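Local structure of specific mitochondrial acyl carrier protein (Toxoplasma, 3CE7) at residues A[22-27]-A[61-66]; A[26-31]-A[42-47]. The protein probably carries growing acyl chains on a phosphopantetheine arm during mitochondrial fatty acid synthesis, as acyl carrier proteins do. One frame throughout, in Å; residues are numbered along the deposited sequence.

Contact 1. Residues A[22-27]-A[61-66]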
loop_
_atom_site.group_PDB
_atom_site.type_symbol
_atom_site.label_atom_id
_atom_site.label_comp_id
_atom_site.label_asym_id
_atom_site.label_seq_id
_atom_site.Cartn_x
_atom_site.Cartn_y
_atom_site.Cartn_z
ATOM N N ASN A 22 8.975 -4.150 0.746
ATOM C CA ASN A 22 9.036 -4.819 2.049
ATOM C C ASN A 22 8.370 -3.984 3.148
ATOM O O ASN A 22 7.596 -4.509 3.951
ATOM C CB ASN A 22 10.487 -5.176 2.416
ATOM C CG ASN A 22 10.994 -6.395 1.663
ATOM O OD1 ASN A 22 10.203 -7.223 1.215
ATOM N ND2 ASN A 22 12.317 -6.506 1.511
ATOM N N TYR A 23 8.639 -2.676 3.160
ATOM C CA TYR A 23 8.067 -1.791 4.163
ATOM C C TYR A 23 6.545 -1.736 4.063
ATOM O O TYR A 23 5.820 -1.829 5.071
ATOM C CB TYR A 23 8.654 -0.380 4.030
ATOM C CG TYR A 23 8.553 0.388 5.322
ATOM C CD1 TYR A 23 9.552 0.270 6.289
ATOM C CD2 TYR A 23 7.449 1.192 5.596
ATOM C CE1 TYR A 23 9.469 0.946 7.493
ATOM C CE2 TYR A 23 7.357 1.883 6.811
ATOM C CZ TYR A 23 8.374 1.744 7.748
ATOM O OH TYR A 23 8.321 2.410 8.962
ATOM N N ILE A 24 6.060 -1.601 2.834
ATOM C CA ILE A 24 4.631 -1.470 2.580
ATOM C C ILE A 24 3.881 -2.764 2.921
ATOM O O ILE A 24 2.780 -2.713 3.457
ATOM C CB ILE A 24 4.386 -0.967 1.145
ATOM C CG1 ILE A 24 4.741 0.526 1.090
ATOM C CG2 ILE A 24 2.956 -1.258 0.682
ATOM C CD1 ILE A 24 4.608 1.192 -0.261
ATOM N N VAL A 25 4.496 -3.914 2.648
ATOM C CA VAL A 25 3.932 -5.197 3.097
ATOM C C VAL A 25 3.761 -5.192 4.623
ATOM O O VAL A 25 2.684 -5.526 5.123
ATOM C CB VAL A 25 4.778 -6.407 2.629
ATOM C CG1 VAL A 25 4.314 -7.715 3.309
ATOM C CG2 VAL A 25 4.680 -6.548 1.119
ATOM N N GLY A 26 4.798 -4.763 5.338
ATOM C CA GLY A 26 4.739 -4.648 6.805
ATOM C C GLY A 26 3.636 -3.725 7.294
ATOM O O GLY A 26 2.931 -4.037 8.268
ATOM N N MET A 27 3.472 -2.591 6.619
ATOM C CA MET A 27 2.409 -1.640 6.963
ATOM C C MET A 27 1.035 -2.276 6.780
ATOM O O MET A 27 0.138 -2.100 7.615
ATOM C CB MET A 27 2.480 -0.403 6.072
ATOM C CG MET A 27 3.674 0.484 6.329
ATOM S SD MET A 27 3.760 1.827 5.129
ATOM C CE MET A 27 2.202 2.659 5.371
ATOM N N VAL A 61 -8.422 3.762 1.059
ATOM C CA VAL A 61 -8.324 5.191 1.373
ATOM C C VAL A 61 -7.415 5.416 2.598
ATOM O O VAL A 61 -6.510 6.255 2.566
ATOM C CB VAL A 61 -9.727 5.813 1.611
ATOM C CG1 VAL A 61 -9.619 7.255 2.110
ATOM C CG2 VAL A 61 -10.585 5.747 0.330
ATOM N N GLU A 62 -7.657 4.661 3.667
ATOM C CA GLU A 62 -6.857 4.762 4.896
ATOM C C GLU A 62 -5.393 4.388 4.677
ATOM O O GLU A 62 -4.471 5.057 5.174
ATOM C CB GLU A 62 -7.467 3.880 5.978
ATOM C CG GLU A 62 -8.812 4.388 6.467
ATOM C CD GLU A 62 -9.522 3.420 7.387
ATOM O OE1 GLU A 62 -9.202 2.205 7.368
ATOM O OE2 GLU A 62 -10.432 3.879 8.113
ATOM N N PHE A 63 -5.181 3.315 3.919
ATOM C CA PHE A 63 -3.825 2.838 3.657
ATOM C C PHE A 63 -3.037 3.841 2.817
ATOM O O PHE A 63 -1.873 4.119 3.100
ATOM C CB PHE A 63 -3.833 1.467 2.982
ATOM C CG PHE A 63 -2.496 0.807 2.974
ATOM C CD1 PHE A 63 -1.969 0.253 4.145
ATOM C CD2 PHE A 63 -1.741 0.746 1.803
ATOM C CE1 PHE A 63 -0.709 -0.338 4.163
ATOM C CE2 PHE A 63 -0.478 0.141 1.812
ATOM C CZ PHE A 63 0.045 -0.395 2.995
ATOM N N VAL A 64 -3.687 4.407 1.807
ATOM C CA VAL A 64 -3.059 5.436 0.982
ATOM C C VAL A 64 -2.653 6.645 1.831
ATOM O O VAL A 64 -1.558 7.167 1.671
ATOM C CB VAL A 64 -3.985 5.857 -0.173
ATOM C CG1 VAL A 64 -3.516 7.158 -0.816
ATOM C CG2 VAL A 64 -4.084 4.732 -1.211
ATOM N N LEU A 65 -3.526 7.078 2.741
ATOM C CA LEU A 65 -3.170 8.186 3.633
ATOM C C LEU A 65 -1.937 7.854 4.473
ATOM O O LEU A 65 -1.019 8.680 4.612
ATOM C CB LEU A 65 -4.360 8.564 4.524
ATOM C CG LEU A 65 -5.430 9.373 3.782
ATOM C CD1 LEU A 65 -6.777 9.328 4.487
ATOM C CD2 LEU A 65 -5.006 10.834 3.550
ATOM N N ASP A 66 -1.897 6.636 5.004
ATOM C CA ASP A 66 -0.750 6.166 5.783
ATOM C C ASP A 66 0.537 6.220 4.956
ATOM O O ASP A 66 1.598 6.625 5.445
ATOM C CB ASP A 66 -0.977 4.726 6.254
ATOM C CG ASP A 66 -2.003 4.614 7.375
ATOM O OD1 ASP A 66 -2.595 5.638 7.794
ATOM O OD2 ASP A 66 -2.204 3.476 7.836
#

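Contact 2. Residues A[26-31]-A[42-47]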
loop_
_atom_site.group_PDB
_atom_site.type_symbol
_atom_site.label_atom_id
_atom_site.label_comp_id
_atom_site.label_asym_id
_atom_site.label_seq_id
_atom_site.Cartn_x
_atom_site.Cartn_y
_atom_site.Cartn_z
ATOM N N GLY A 26 4.798 -4.763 5.338
ATOM C CA GLY A 26 4.739 -4.648 6.805
ATOM C C GLY A 26 3.636 -3.725 7.294
ATOM O O GLY A 26 2.931 -4.037 8.268
ATOM N N MET A 27 3.472 -2.591 6.619
ATOM C CA MET A 27 2.409 -1.640 6.963
ATOM C C MET A 27 1.035 -2.276 6.780
ATOM O O MET A 27 0.138 -2.100 7.615
ATOM C CB MET A 27 2.480 -0.403 6.072
ATOM C CG MET A 27 3.674 0.484 6.329
ATOM S SD MET A 27 3.760 1.827 5.129
ATOM C CE MET A 27 2.202 2.659 5.371
ATOM N N CYS A 28 0.875 -2.986 5.662
ATOM C CA CYS A 28 -0.398 -3.590 5.311
ATOM C C CYS A 28 -0.781 -4.645 6.339
ATOM O O CYS A 28 -1.950 -4.767 6.693
ATOM C CB CYS A 28 -0.321 -4.230 3.934
ATOM S SG CYS A 28 -1.883 -5.033 3.421
ATOM N N GLN A 29 0.208 -5.397 6.814
ATOM C CA GLN A 29 -0.047 -6.467 7.780
ATOM C C GLN A 29 -0.726 -5.968 9.054
ATOM O O GLN A 29 -1.486 -6.704 9.677
ATOM C CB GLN A 29 1.243 -7.231 8.095
ATOM C CG GLN A 29 1.663 -8.155 6.940
ATOM C CD GLN A 29 3.078 -8.703 7.081
ATOM O OE1 GLN A 29 3.922 -8.128 7.765
ATOM N NE2 GLN A 29 3.342 -9.822 6.410
ATOM N N LYS A 30 -0.472 -4.711 9.422
ATOM C CA LYS A 30 -1.076 -4.137 10.629
ATOM C C LYS A 30 -2.592 -3.966 10.483
ATOM O O LYS A 30 -3.319 -3.891 11.481
ATOM C CB LYS A 30 -0.433 -2.787 10.987
ATOM C CG LYS A 30 1.096 -2.758 10.976
ATOM C CD LYS A 30 1.723 -3.593 12.076
ATOM C CE LYS A 30 3.203 -3.251 12.236
ATOM N NZ LYS A 30 3.970 -4.400 12.792
ATOM N N PHE A 31 -3.068 -3.920 9.240
ATOM C CA PHE A 31 -4.499 -3.792 8.956
ATOM C C PHE A 31 -5.224 -5.134 9.061
ATOM O O PHE A 31 -6.455 -5.177 9.108
ATOM C CB PHE A 31 -4.719 -3.249 7.545
ATOM C CG PHE A 31 -4.581 -1.750 7.416
ATOM C CD1 PHE A 31 -3.371 -1.112 7.700
ATOM C CD2 PHE A 31 -5.651 -0.989 6.953
ATOM C CE1 PHE A 31 -3.243 0.270 7.555
ATOM C CE2 PHE A 31 -5.536 0.392 6.808
ATOM C CZ PHE A 31 -4.317 1.019 7.112
ATOM N N SER A 42 -0.869 -9.927 -4.018
ATOM C CA SER A 42 -2.197 -10.249 -3.473
ATOM C C SER A 42 -3.209 -9.175 -3.875
ATOM O O SER A 42 -2.910 -7.988 -3.821
ATOM C CB SER A 42 -2.165 -10.355 -1.940
ATOM O OG SER A 42 -1.291 -11.365 -1.476
ATOM N N LYS A 43 -4.403 -9.587 -4.294
ATOM C CA LYS A 43 -5.483 -8.627 -4.495
ATOM C C LYS A 43 -5.980 -8.162 -3.127
ATOM O O LYS A 43 -6.448 -8.970 -2.321
ATOM C CB LYS A 43 -6.617 -9.251 -5.319
ATOM C CG LYS A 43 -6.244 -9.465 -6.796
ATOM C CD LYS A 43 -6.420 -8.188 -7.609
ATOM C CE LYS A 43 -5.879 -8.337 -9.028
ATOM N NZ LYS A 43 -4.407 -8.097 -9.106
ATOM N N LEU A 44 -5.837 -6.867 -2.848
ATOM C CA LEU A 44 -6.197 -6.327 -1.535
ATOM C C LEU A 44 -7.604 -6.733 -1.113
ATOM O O LEU A 44 -7.814 -7.116 0.040
ATOM C CB LEU A 44 -6.077 -4.803 -1.522
ATOM C CG LEU A 44 -4.667 -4.226 -1.656
ATOM C CD1 LEU A 44 -4.742 -2.728 -1.905
ATOM C CD2 LEU A 44 -3.834 -4.532 -0.429
ATOM N N GLU A 45 -8.531 -6.690 -2.072
ATOM C CA GLU A 45 -9.941 -6.971 -1.794
ATOM C C GLU A 45 -10.230 -8.411 -1.368
ATOM O O GLU A 45 -11.358 -8.729 -0.960
ATOM C CB GLU A 45 -10.810 -6.574 -2.990
ATOM C CG GLU A 45 -11.646 -5.315 -2.774
ATOM C CD GLU A 45 -10.858 -4.011 -2.785
ATOM O OE1 GLU A 45 -11.427 -2.992 -2.338
ATOM O OE2 GLU A 45 -9.693 -3.983 -3.247
ATOM N N GLU A 46 -9.219 -9.270 -1.446
ATOM C CA GLU A 46 -9.360 -10.664 -1.031
ATOM C C GLU A 46 -8.834 -10.906 0.400
ATOM O O GLU A 46 -9.004 -11.993 0.959
ATOM C CB GLU A 46 -8.749 -11.598 -2.098
ATOM C CG GLU A 46 -9.613 -11.629 -3.385
ATOM C CD GLU A 46 -8.893 -12.077 -4.675
ATOM O OE1 GLU A 46 -7.774 -12.631 -4.619
ATOM O OE2 GLU A 46 -9.477 -11.870 -5.766
ATOM N N LEU A 47 -8.257 -9.862 1.001
ATOM C CA LEU A 47 -7.638 -9.935 2.321
ATOM C C LEU A 47 -8.635 -9.677 3.446
ATOM O O LEU A 47 -9.485 -8.808 3.328
ATOM C CB LEU A 47 -6.507 -8.906 2.436
ATOM C CG LEU A 47 -5.318 -9.044 1.479
ATOM C CD1 LEU A 47 -4.388 -7.832 1.617
ATOM C CD2 LEU A 47 -4.563 -10.355 1.707
#

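Contact 1. Residues A[22-27]-A[61-66]
Phe63 reaches from helix 57-71 to the inner side of helix 17-29 and meets Ile24 and Met27 there. The far edge of its ring does the touching. CZ comes 3.8 Å from the methyl CG2 of Ile24, which lies close to the ring plane. CE1 sits 3.7 Å from CB of Met27 and equally near that residue's carbonyl carbon. The ring edge thus packs against backbone as well as side chain, and CZ is 3.6 Å from the carbonyl O of Ile24. Phe63 carries CG anti to its backbone N (chi1 -167°), which sends the ring across the gap between helices. This span is wide: the axes of the two short segments stay 11.6 Å apart, and their directions differ by 133°, nearer antiparallel than parallel.

The second part of the contact is slighter. Met27 bends at chi3 (59°) and brings its methyl CE to 3.9 Å from CB of Asp66. The two side chains pass with opposed headings. Both residues are partly exposed, whereas Ile24 and Phe63 are buried.

Helix 86-98 completes the buried side. Its Leu86 touches both Ile24 and Phe63, Ala90 packs on Ile24, and Ile89 on Phe63. The Ile24-Phe63 side therefore faces the interior where helices 17-29, 57-71 and 86-98 meet, while the Met27-Asp66 side lies nearer the surface.

Contact 2. Residues A[26-31]-A[42-47]
Cys28 points its thiol sulfur at two leucines, Leu44 and Leu47, of the loop between helices 17-29 and 57-71. SG lies 4.2 Å from the methyl CD1 of Leu47 and 4.3 Å from CD2 of Leu44. The touch is light, made by one atom against one methyl of each leucine. SG stands anti to the backbone N of Cys28 (chi1 179°), and this carries it out from the helix toward the loop.

Leu44 opens the short 3-10 segment 44-46, and Leu47 follows it directly. Backbone hydrogen bonds from Glu46 N to Lys43 O and from Leu47 N to Leu44 O, both 2.9 Å, hold the turn. It presents both leucines to the same sulfur.

Further out, Leu86 of helix 86-98 touches both Cys28 and Leu44. Trp55 packs on Leu44, and Val38 on Leu47. Backbone hydrogen bonds to Gln84 and Trp55 also fix the loop, through Leu44 and Leu47 respectively.

A long loop between the first two helices is a feature of the acyl carrier protein fold; here it packs back on the first helix. All three touching residues are buried. The thiol acts as a small hydrophobic group, so light van der Waals contact is what joins these two segments.

How the contacts relate
Both contacts start from helix 17-29 and share Gly26 and Met27. Their centres are about 8 Å apart. Along the chain, helix 17-29 comes first, then the loop with 42-47, then helix 57-71 with 61-66. Contact 1 joins two helices of the bundle, and contact 2 lays the intervening loop against the end of the first helix. The two meet directly. The rings of Phe63 and Phe31 pack edge-to-face, and CE1 of Phe63 comes 3.4 Å from Cys28 N. Leu86 of helix 86-98 borders both. The contacts thus adjoin around Phe63, Phe31 and Leu86, consistent with the small helical bundle of acyl carrier proteins.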